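Local atomic coordinates of Glyco_hydro_cc domain-containing protein (Cryptococcus neoformans, PDB entry 6UBC), a protein that probably binds beta-1,3-glucan oligosaccharides as a fungal member of subgroup VII of glycoside hydrolase family 128. Residues W221-N226 with Y268-E273; I285-A290 with L325-S330; L341-N346 with K352-Y357. All coordinates share one frame; numbering follows the deposited sequence.

Contact 1 (W221-N226 with Y268-E273); sequences WYYDWN and YIIGFE
Ile-270 and Tyr-223 meet across the interior of the domain: the CD1 methyl of Ile-270 sits over the centre of one face of the phenol ring, 3.9 Å from the ring centroid and only 10° off the normal, a well-centred CH-pi contact. The same methyl also touches the indole of Trp-221, at CZ3, from 4.3 Å. One terminal carbon thus fills the angle between two aromatic side chains. Tyr-223 has CG between its backbone N and carbonyl carbon (chi1 80°), which lays the ring with one face to the Ile-270 methyl.

The strands 221-223 and 268-270 are not neighbours. Strand 237-241 runs between them, parallel to both, in the curled sheet of a TIM-type (beta/alpha) barrel, and the three side chains point into its interior.

Beyond the strand ends, Trp-225 brings the edge of its indole to Glu-273, with NE1 3.2 Å from OE1 and the carboxylate plane turned 83° from the ring. NE1 is also hydrogen-bonded to Glu-370 OE2. A water lies 2.9 Å from Tyr-223 OH and 2.8 Å from Glu-273 OE1, oriented so that it could donate to either, while Tyr-223 OH also bonds to Thr-369 O. Farther out, an Asx turn shapes the loop carrying Trp-225: Asp-224 OD1 accepts from Asn-226 N at 3.0 Å, the N-H approaching from above the carboxylate plane.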
loop_
_atom_site.group_PDB
_atom_site.type_symbol
_atom_site.label_atom_id
_atom_site.label_comp_id
_atom_site.label_asym_id
_atom_site.label_seq_id
_atom_site.Cartn_x
_atom_site.Cartn_y
_atom_site.Cartn_z
ATOM N N TRP A 221 -2.564 1.299 -11.315
ATOM C CA TRP A 221 -2.457 2.367 -10.310
ATOM C C TRP A 221 -1.041 2.458 -9.793
ATOM O O TRP A 221 -0.233 1.476 -9.986
ATOM C CB TRP A 221 -3.420 2.116 -9.157
ATOM C CG TRP A 221 -3.152 0.881 -8.341
ATOM C CD1 TRP A 221 -3.342 -0.416 -8.753
ATOM C CD2 TRP A 221 -2.509 0.785 -7.065
ATOM N NE1 TRP A 221 -2.933 -1.305 -7.801
ATOM C CE2 TRP A 221 -2.469 -0.587 -6.718
ATOM C CE3 TRP A 221 -2.015 1.719 -6.154
ATOM C CZ2 TRP A 221 -1.919 -1.033 -5.522
ATOM C CZ3 TRP A 221 -1.536 1.269 -4.942
ATOM C CH2 TRP A 221 -1.496 -0.088 -4.638
ATOM N N TYR A 222 -0.771 3.592 -9.158
ATOM C CA TYR A 222 0.552 3.866 -8.599
ATOM C C TYR A 222 0.472 4.956 -7.554
ATOM O O TYR A 222 -0.420 5.794 -7.536
ATOM C CB TYR A 222 1.487 4.287 -9.727
ATOM C CG TYR A 222 0.992 5.445 -10.566
ATOM C CD1 TYR A 222 0.238 5.260 -11.717
ATOM C CD2 TYR A 222 1.347 6.730 -10.238
ATOM C CE1 TYR A 222 -0.187 6.343 -12.465
ATOM C CE2 TYR A 222 0.935 7.827 -10.956
ATOM C CZ TYR A 222 0.149 7.639 -12.090
ATOM O OH TYR A 222 -0.258 8.716 -12.838
ATOM N N TYR A 223 1.475 4.948 -6.691
ATOM C CA TYR A 223 1.639 6.000 -5.659
ATOM C C TYR A 223 3.103 6.037 -5.268
ATOM O O TYR A 223 3.830 5.009 -5.508
ATOM C CB TYR A 223 0.744 5.705 -4.467
ATOM C CG TYR A 223 1.266 4.670 -3.484
ATOM C CD1 TYR A 223 1.341 3.309 -3.801
ATOM C CD2 TYR A 223 1.617 5.032 -2.198
ATOM C CE1 TYR A 223 1.808 2.376 -2.890
ATOM C CE2 TYR A 223 2.005 4.095 -1.257
ATOM C CZ TYR A 223 2.140 2.761 -1.607
ATOM O OH TYR A 223 2.553 1.811 -0.692
ATOM N N ASP A 224 3.493 7.123 -4.604
ATOM C CA ASP A 224 4.925 7.374 -4.302
ATOM C C ASP A 224 5.097 7.957 -2.890
ATOM O O ASP A 224 6.129 8.615 -2.652
ATOM C CB ASP A 224 5.564 8.228 -5.390
ATOM C CG ASP A 224 5.072 9.667 -5.379
ATOM O OD1 ASP A 224 4.155 9.983 -4.610
ATOM O OD2 ASP A 224 5.632 10.459 -6.145
ATOM N N TRP A 225 4.083 7.787 -2.054
ATOM C CA TRP A 225 4.029 8.218 -0.636
ATOM C C TRP A 225 3.826 9.726 -0.524
ATOM O O TRP A 225 3.579 10.170 0.597
ATOM C CB TRP A 225 5.250 7.766 0.155
ATOM C CG TRP A 225 5.403 6.277 0.210
ATOM C CD1 TRP A 225 4.684 5.434 0.972
ATOM C CD2 TRP A 225 6.296 5.455 -0.563
ATOM N NE1 TRP A 225 5.074 4.136 0.789
ATOM C CE2 TRP A 225 6.050 4.117 -0.166
ATOM C CE3 TRP A 225 7.287 5.713 -1.507
ATOM C CZ2 TRP A 225 6.736 3.051 -0.699
ATOM C CZ3 TRP A 225 8.000 4.644 -2.027
ATOM C CH2 TRP A 225 7.708 3.328 -1.639
ATOM N N ASN A 226 3.859 10.466 -1.632
ATOM C CA ASN A 226 3.577 11.931 -1.599
ATOM C C ASN A 226 2.056 12.182 -1.641
ATOM O O ASN A 226 1.233 11.261 -2.017
ATOM C CB ASN A 226 4.300 12.650 -2.741
ATOM C CG ASN A 226 5.796 12.526 -2.626
ATOM O OD1 ASN A 226 6.315 12.643 -1.510
ATOM N ND2 ASN A 226 6.476 12.232 -3.735
ATOM N N TYR A 268 -8.547 8.039 -5.181
ATOM C CA TYR A 268 -8.124 7.126 -4.088
ATOM C C TYR A 268 -7.226 7.872 -3.098
ATOM O O TYR A 268 -6.325 8.625 -3.518
ATOM C CB TYR A 268 -7.279 5.977 -4.662
ATOM C CG TYR A 268 -7.933 5.232 -5.795
ATOM C CD1 TYR A 268 -8.826 4.196 -5.554
ATOM C CD2 TYR A 268 -7.795 5.660 -7.102
ATOM C CE1 TYR A 268 -9.487 3.550 -6.597
ATOM C CE2 TYR A 268 -8.425 5.001 -8.149
ATOM C CZ TYR A 268 -9.292 3.954 -7.897
ATOM O OH TYR A 268 -9.943 3.351 -8.961
ATOM N N ILE A 269 -7.404 7.594 -1.800
ATOM C CA ILE A 269 -6.511 8.153 -0.753
ATOM C C ILE A 269 -6.015 7.009 0.101
ATOM O O ILE A 269 -6.882 6.317 0.704
ATOM C CB ILE A 269 -7.234 9.164 0.098
ATOM C CG1 ILE A 269 -7.729 10.359 -0.714
ATOM C CG2 ILE A 269 -6.288 9.616 1.184
ATOM C CD1 ILE A 269 -8.820 11.138 -0.020
ATOM N N ILE A 270 -4.704 6.777 0.096
ATOM C CA ILE A 270 -4.077 5.862 1.088
ATOM C C ILE A 270 -3.778 6.628 2.384
ATOM O O ILE A 270 -3.204 7.732 2.354
ATOM C CB ILE A 270 -2.838 5.224 0.485
ATOM C CG1 ILE A 270 -3.222 4.371 -0.716
ATOM C CG2 ILE A 270 -2.041 4.478 1.591
ATOM C CD1 ILE A 270 -2.014 3.839 -1.482
ATOM N N GLY A 271 -4.133 6.035 3.521
ATOM C CA GLY A 271 -3.885 6.545 4.863
ATOM C C GLY A 271 -2.454 6.298 5.328
ATOM O O GLY A 271 -1.584 5.818 4.560
ATOM N N PHE A 272 -2.234 6.577 6.596
ATOM C CA PHE A 272 -0.882 6.770 7.147
ATOM C C PHE A 272 -0.032 5.520 6.953
ATOM O O PHE A 272 -0.503 4.381 7.108
ATOM C CB PHE A 272 -0.947 7.125 8.623
ATOM C CG PHE A 272 -2.034 8.126 8.920
ATOM C CD1 PHE A 272 -1.989 9.378 8.368
ATOM C CD2 PHE A 272 -3.129 7.785 9.704
ATOM C CE1 PHE A 272 -2.988 10.311 8.627
ATOM C CE2 PHE A 272 -4.116 8.713 9.998
ATOM C CZ PHE A 272 -4.035 9.988 9.463
ATOM N N GLU A 273 1.229 5.797 6.668
ATOM C CA GLU A 273 2.251 4.757 6.541
ATOM C C GLU A 273 2.654 4.218 7.909
ATOM O O GLU A 273 3.373 4.926 8.612
ATOM C CB GLU A 273 3.505 5.353 5.889
ATOM C CG GLU A 273 4.588 4.332 5.654
ATOM C CD GLU A 273 4.438 3.491 4.410
ATOM O OE1 GLU A 273 3.512 3.769 3.585
ATOM O OE2 GLU A 273 5.304 2.550 4.289
HETATM O O HOH W 1 1.753 2.329 2.008
#

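Contact 2 (I285-A290 with L325-S330); sequences IAVADA and LSAFSS
Val-287 and Phe-328 bring the first turn of helix 287-298 against helix 324-331, and it is the CG1 methyl of the valine that makes the close approach. CG1 stands 3.5 Å from the backbone N of Phe-328, so it presses on the main chain of the facing helix rather than on the tip of a side chain. Its position follows from chi1 of 171°, which sends CG1 opposite the valine's own backbone N and out toward the other helix. The alpha carbons of Val-287 and Phe-328 are only 5.5 Å apart, an approach that the small side chains of Ala-290 and Ala-327 probably allow.

Deeper in, the phenyl ring of Phe-328 turns its edge toward helix 287-298. CE1 comes within 3.6 Å of Ala-290 O, which lies near the ring plane, and within 4.0 Å of Ala-290 CB. The carbonyl oxygen of Val-287 is at the ring edge as well, so the rim of the ring faces two backbone carbonyls of the first helical turn. Phe-328 and Ala-290 are buried, and with the valine methyl they form the tight side; Val-287 is partly exposed, but this does not loosen its grip. The looser margin belongs to Ala-327, partly exposed, whose side chain offers just its CB, 3.8 Å from Val-287 CG1. No hydrogen bond joins the two segments; apolar packing carries the contact.

Trp-294 of helix 287-298 meets the Phe-328 ring edge-to-face, and Trp-324 of helix 324-331 also packs on it while its NE1 bonds to Ile-285 O. On its other flank helix 324-331 leans on helix 348-362, where Leu-325 touches Tyr-358 and Tyr-362.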
loop_
_atom_site.group_PDB
_atom_site.type_symbol
_atom_site.label_atom_id
_atom_site.label_comp_id
_atom_site.label_asym_id
_atom_site.label_seq_id
_atom_site.Cartn_x
_atom_site.Cartn_y
_atom_site.Cartn_z
ATOM N N ILE A 285 2.422 7.482 14.825
ATOM C CA ILE A 285 1.282 8.314 15.297
ATOM C C ILE A 285 0.507 7.552 16.392
ATOM O O ILE A 285 0.101 6.413 16.183
ATOM C CB ILE A 285 0.360 8.689 14.128
ATOM C CG1 ILE A 285 1.118 9.053 12.851
ATOM C CG2 ILE A 285 -0.587 9.809 14.539
ATOM C CD1 ILE A 285 0.227 9.263 11.643
ATOM N N ALA A 286 0.250 8.192 17.531
ATOM C CA ALA A 286 -0.656 7.639 18.555
ATOM C C ALA A 286 -2.054 7.473 17.931
ATOM O O ALA A 286 -2.502 8.337 17.164
ATOM C CB ALA A 286 -0.661 8.566 19.755
ATOM N N VAL A 287 -2.752 6.420 18.327
ATOM C CA VAL A 287 -4.112 6.145 17.842
ATOM C C VAL A 287 -4.987 7.385 17.884
ATOM O O VAL A 287 -5.627 7.685 16.833
ATOM C CB VAL A 287 -4.756 4.972 18.588
ATOM C CG1 VAL A 287 -6.228 4.830 18.258
ATOM C CG2 VAL A 287 -4.030 3.703 18.212
ATOM N N ALA A 288 -5.097 8.047 19.029
ATOM C CA ALA A 288 -6.081 9.127 19.175
ATOM C C ALA A 288 -5.737 10.265 18.219
ATOM O O ALA A 288 -6.710 10.867 17.657
ATOM C CB ALA A 288 -6.163 9.615 20.618
ATOM N N ASP A 289 -4.454 10.616 18.085
ATOM C CA ASP A 289 -4.016 11.685 17.151
ATOM C C ASP A 289 -4.347 11.252 15.717
ATOM O O ASP A 289 -4.807 12.087 14.886
ATOM C CB ASP A 289 -2.529 11.999 17.265
ATOM C CG ASP A 289 -2.232 12.529 18.666
ATOM O OD1 ASP A 289 -3.097 13.179 19.194
ATOM O OD2 ASP A 289 -1.207 12.198 19.236
ATOM N N ALA A 290 -4.153 9.961 15.416
ATOM C CA ALA A 290 -4.359 9.534 14.012
ATOM C C ALA A 290 -5.850 9.584 13.662
ATOM O O ALA A 290 -6.225 9.939 12.486
ATOM C CB ALA A 290 -3.793 8.170 13.807
ATOM N N LEU A 325 -4.874 -0.599 14.888
ATOM C CA LEU A 325 -5.951 -0.413 13.918
ATOM C C LEU A 325 -7.294 -0.617 14.608
ATOM O O LEU A 325 -8.291 0.040 14.242
ATOM C CB LEU A 325 -5.816 -1.362 12.752
ATOM C CG LEU A 325 -6.643 -0.985 11.530
ATOM C CD1 LEU A 325 -6.292 0.405 10.971
ATOM C CD2 LEU A 325 -6.497 -2.024 10.441
ATOM N N SER A 326 -7.381 -1.601 15.488
ATOM C CA SER A 326 -8.689 -1.918 16.122
ATOM C C SER A 326 -9.124 -0.731 16.972
ATOM O O SER A 326 -10.335 -0.385 16.948
ATOM C CB SER A 326 -8.678 -3.197 16.895
ATOM O OG SER A 326 -7.735 -3.192 17.965
ATOM N N ALA A 327 -8.210 -0.144 17.720
ATOM C CA ALA A 327 -8.577 1.057 18.514
ATOM C C ALA A 327 -8.883 2.226 17.585
ATOM O O ALA A 327 -9.821 2.974 17.858
ATOM C CB ALA A 327 -7.523 1.431 19.512
ATOM N N PHE A 328 -8.106 2.423 16.538
ATOM C CA PHE A 328 -8.310 3.500 15.540
ATOM C C PHE A 328 -9.715 3.360 14.952
ATOM O O PHE A 328 -10.451 4.335 14.816
ATOM C CB PHE A 328 -7.219 3.396 14.458
ATOM C CG PHE A 328 -7.349 4.281 13.245
ATOM C CD1 PHE A 328 -6.888 5.605 13.269
ATOM C CD2 PHE A 328 -7.909 3.808 12.052
ATOM C CE1 PHE A 328 -7.050 6.426 12.158
ATOM C CE2 PHE A 328 -8.014 4.627 10.947
ATOM C CZ PHE A 328 -7.594 5.934 10.993
ATOM N N SER A 329 -10.110 2.143 14.612
ATOM C CA SER A 329 -11.418 1.846 13.988
ATOM C C SER A 329 -12.553 2.235 14.928
ATOM O O SER A 329 -13.599 2.749 14.432
ATOM C CB SER A 329 -11.502 0.364 13.608
ATOM O OG SER A 329 -12.755 0.048 12.961
ATOM N N SER A 330 -12.360 1.983 16.213
ATOM C CA SER A 330 -13.303 2.341 17.290
ATOM C C SER A 330 -13.463 3.847 17.393
ATOM O O SER A 330 -14.619 4.292 17.576
ATOM C CB SER A 330 -12.862 1.790 18.590
ATOM O OG SER A 330 -13.029 0.407 18.504
#

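Contact 3 (L341-N346 with K352-Y357); sequences LHINKN and KTDIDY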
loop_
_atom_site.group_PDB
_atom_site.type_symbol
_atom_site.label_atom_id
_atom_site.label_comp_id
_atom_site.label_asym_id
_atom_site.label_seq_id
_atom_site.Cartn_x
_atom_site.Cartn_y
_atom_site.Cartn_z
ATOM N N LEU A 341 -3.042 -3.369 3.701
ATOM C CA LEU A 341 -2.045 -4.288 4.272
ATOM C C LEU A 341 -0.646 -3.953 3.737
ATOM O O LEU A 341 -0.489 -3.621 2.526
ATOM C CB LEU A 341 -2.369 -5.740 3.889
ATOM C CG LEU A 341 -3.360 -6.457 4.803
ATOM C CD1 LEU A 341 -4.666 -5.715 4.910
ATOM C CD2 LEU A 341 -3.582 -7.922 4.323
ATOM N N HIS A 342 0.333 -4.222 4.595
ATOM C CA HIS A 342 1.767 -4.370 4.257
ATOM C C HIS A 342 2.067 -5.827 4.557
ATOM O O HIS A 342 1.869 -6.268 5.702
ATOM C CB HIS A 342 2.611 -3.390 5.105
ATOM C CG HIS A 342 2.541 -2.013 4.554
ATOM N ND1 HIS A 342 3.277 -0.993 5.081
ATOM C CD2 HIS A 342 1.792 -1.518 3.561
ATOM C CE1 HIS A 342 2.957 0.094 4.426
ATOM N NE2 HIS A 342 2.032 -0.170 3.470
ATOM N N ILE A 343 2.533 -6.553 3.542
ATOM C CA ILE A 343 2.848 -7.982 3.725
ATOM C C ILE A 343 4.350 -8.168 3.577
ATOM O O ILE A 343 4.878 -7.950 2.469
ATOM C CB ILE A 343 2.035 -8.823 2.751
ATOM C CG1 ILE A 343 0.542 -8.655 3.039
ATOM C CG2 ILE A 343 2.395 -10.287 2.851
ATOM C CD1 ILE A 343 -0.350 -9.503 2.134
ATOM N N ASN A 344 4.984 -8.553 4.672
ATOM C CA ASN A 344 6.455 -8.798 4.697
ATOM C C ASN A 344 6.594 -10.223 5.225
ATOM O O ASN A 344 6.587 -10.388 6.446
ATOM C CB ASN A 344 7.172 -7.738 5.527
ATOM C CG ASN A 344 7.022 -6.384 4.839
ATOM O OD1 ASN A 344 7.564 -6.204 3.766
ATOM N ND2 ASN A 344 6.417 -5.422 5.526
ATOM N N LYS A 345 6.638 -11.165 4.290
ATOM C CA LYS A 345 6.589 -12.600 4.599
ATOM C C LYS A 345 7.513 -13.323 3.636
ATOM O O LYS A 345 7.931 -12.715 2.670
ATOM C CB LYS A 345 5.150 -13.087 4.492
ATOM C CG LYS A 345 4.177 -12.530 5.531
ATOM C CD LYS A 345 4.483 -12.888 6.987
ATOM C CE LYS A 345 3.328 -12.433 7.830
ATOM N NZ LYS A 345 3.511 -12.733 9.262
ATOM N N ASN A 346 7.851 -14.596 3.920
ATOM C CA ASN A 346 8.703 -15.337 2.988
ATOM C C ASN A 346 8.041 -16.627 2.536
ATOM O O ASN A 346 8.753 -17.431 1.932
ATOM C CB ASN A 346 10.082 -15.631 3.555
ATOM C CG ASN A 346 10.088 -16.670 4.652
ATOM O OD1 ASN A 346 9.036 -17.088 5.131
ATOM N ND2 ASN A 346 11.275 -17.052 5.079
ATOM N N LYS A 352 -1.154 -15.560 3.504
ATOM C CA LYS A 352 -2.544 -15.922 3.798
ATOM C C LYS A 352 -2.883 -15.551 5.228
ATOM O O LYS A 352 -3.971 -15.076 5.441
ATOM C CB LYS A 352 -2.787 -17.401 3.508
ATOM C CG LYS A 352 -2.802 -17.746 2.043
ATOM C CD LYS A 352 -2.667 -19.244 1.827
ATOM C CE LYS A 352 -3.031 -19.665 0.419
ATOM N NZ LYS A 352 -2.472 -21.022 0.156
ATOM N N THR A 353 -2.003 -15.764 6.175
ATOM C CA THR A 353 -2.251 -15.336 7.555
ATOM C C THR A 353 -2.653 -13.852 7.585
ATOM O O THR A 353 -3.614 -13.474 8.255
ATOM C CB THR A 353 -1.003 -15.600 8.392
ATOM O OG1 THR A 353 -0.798 -17.004 8.413
ATOM C CG2 THR A 353 -1.122 -15.069 9.794
ATOM N N ASP A 354 -1.915 -13.002 6.881
ATOM C CA ASP A 354 -2.216 -11.542 6.906
ATOM C C ASP A 354 -3.597 -11.278 6.302
ATOM O O ASP A 354 -4.396 -10.522 6.912
ATOM C CB ASP A 354 -1.155 -10.718 6.177
ATOM C CG ASP A 354 0.204 -10.581 6.858
ATOM O OD1 ASP A 354 0.351 -10.953 8.060
ATOM O OD2 ASP A 354 1.130 -10.076 6.173
ATOM N N ILE A 355 -3.859 -11.843 5.108
ATOM C CA ILE A 355 -5.129 -11.557 4.396
ATOM C C ILE A 355 -6.290 -12.088 5.234
ATOM O O ILE A 355 -7.279 -11.357 5.477
ATOM C CB ILE A 355 -5.140 -12.107 2.975
ATOM C CG1 ILE A 355 -4.026 -11.524 2.121
ATOM C CG2 ILE A 355 -6.532 -11.868 2.398
ATOM C CD1 ILE A 355 -3.898 -12.267 0.855
ATOM N N ASP A 356 -6.132 -13.298 5.762
ATOM C CA ASP A 356 -7.174 -13.883 6.646
ATOM C C ASP A 356 -7.448 -12.962 7.828
ATOM O O ASP A 356 -8.636 -12.718 8.168
ATOM C CB ASP A 356 -6.794 -15.270 7.134
ATOM C CG ASP A 356 -6.802 -16.366 6.095
ATOM O OD1 ASP A 356 -7.280 -16.164 4.990
ATOM O OD2 ASP A 356 -6.304 -17.405 6.417
ATOM N N TYR A 357 -6.413 -12.508 8.548
ATOM C CA TYR A 357 -6.628 -11.713 9.762
ATOM C C TYR A 357 -7.469 -10.482 9.404
ATOM O O TYR A 357 -8.500 -10.155 10.099
ATOM C CB TYR A 357 -5.318 -11.351 10.466
ATOM C CG TYR A 357 -5.593 -10.389 11.583
ATOM C CD1 TYR A 357 -6.161 -10.798 12.772
ATOM C CD2 TYR A 357 -5.480 -9.025 11.377
ATOM C CE1 TYR A 357 -6.529 -9.899 13.752
ATOM C CE2 TYR A 357 -5.869 -8.118 12.342
ATOM C CZ TYR A 357 -6.390 -8.555 13.550
ATOM O OH TYR A 357 -6.804 -7.651 14.485
#
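The carboxylate of Asp-354 is the flat group that meets the strand, and it is touched at both oxygens. OD2 lies against the branched side chain of Ile-343, 3.5 Å from CG1 and 3.6 Å from CG2. OD1 is approached by Lys-345, whose CE is 3.3 Å away and whose NZ forms a long salt bridge of 3.8 Å. The lysine chain bends at chi2 (-63°), which turns its end back toward the helix; its ammonium is held mainly by a salt bridge to Asp-376, outside the two segments. OD1 of the buried acid is thus satisfied by the lysine and by a weak hydrogen bond from Ala-317 N, while OD2 faces the isoleucine carbons.

Toward the start of the strand, Leu-341 CD2 rests on the helix backbone, 3.8 Å from Asp-354 O, and on Ile-355 CG1. That same CG1 meets Ile-343 CD1 at 4.2 Å. The imidazole of His-342 points from the opposite face of the strand and bonds to Glu-274.

Strand 341-345 and helix 352-357 run nearly antiparallel, their N-to-C directions 155° apart and their axes 9.1 Å from each other. This is the strand-to-helix half of a beta-alpha-beta unit, completed by the parallel strand 366-375, the repeating element of TIM-type barrels.

The contacts follow one another in series along the chain within one catalytic-core family region, their centres about 19 to 20 Å apart. Contact 1 lies in the barrel interior and at its strand ends, contact 2 joins two helices outside it, and contact 3 seats a helix on the sheet that contact 1 also reaches. Phe-272 joins the first two: its ring packs on Ile-285 and Ala-290, just after strand 268-270. Glu-273 joins contacts 1 and 3, its OE2 3.4 Å from His-342 CE1. Contacts 2 and 3 do not touch, their nearest atoms being about 5 Å apart. Glu-273 lies just past the C-terminal end of its strand, the end at which barrel glycosidases generally hold sugar, and possibly this protein too.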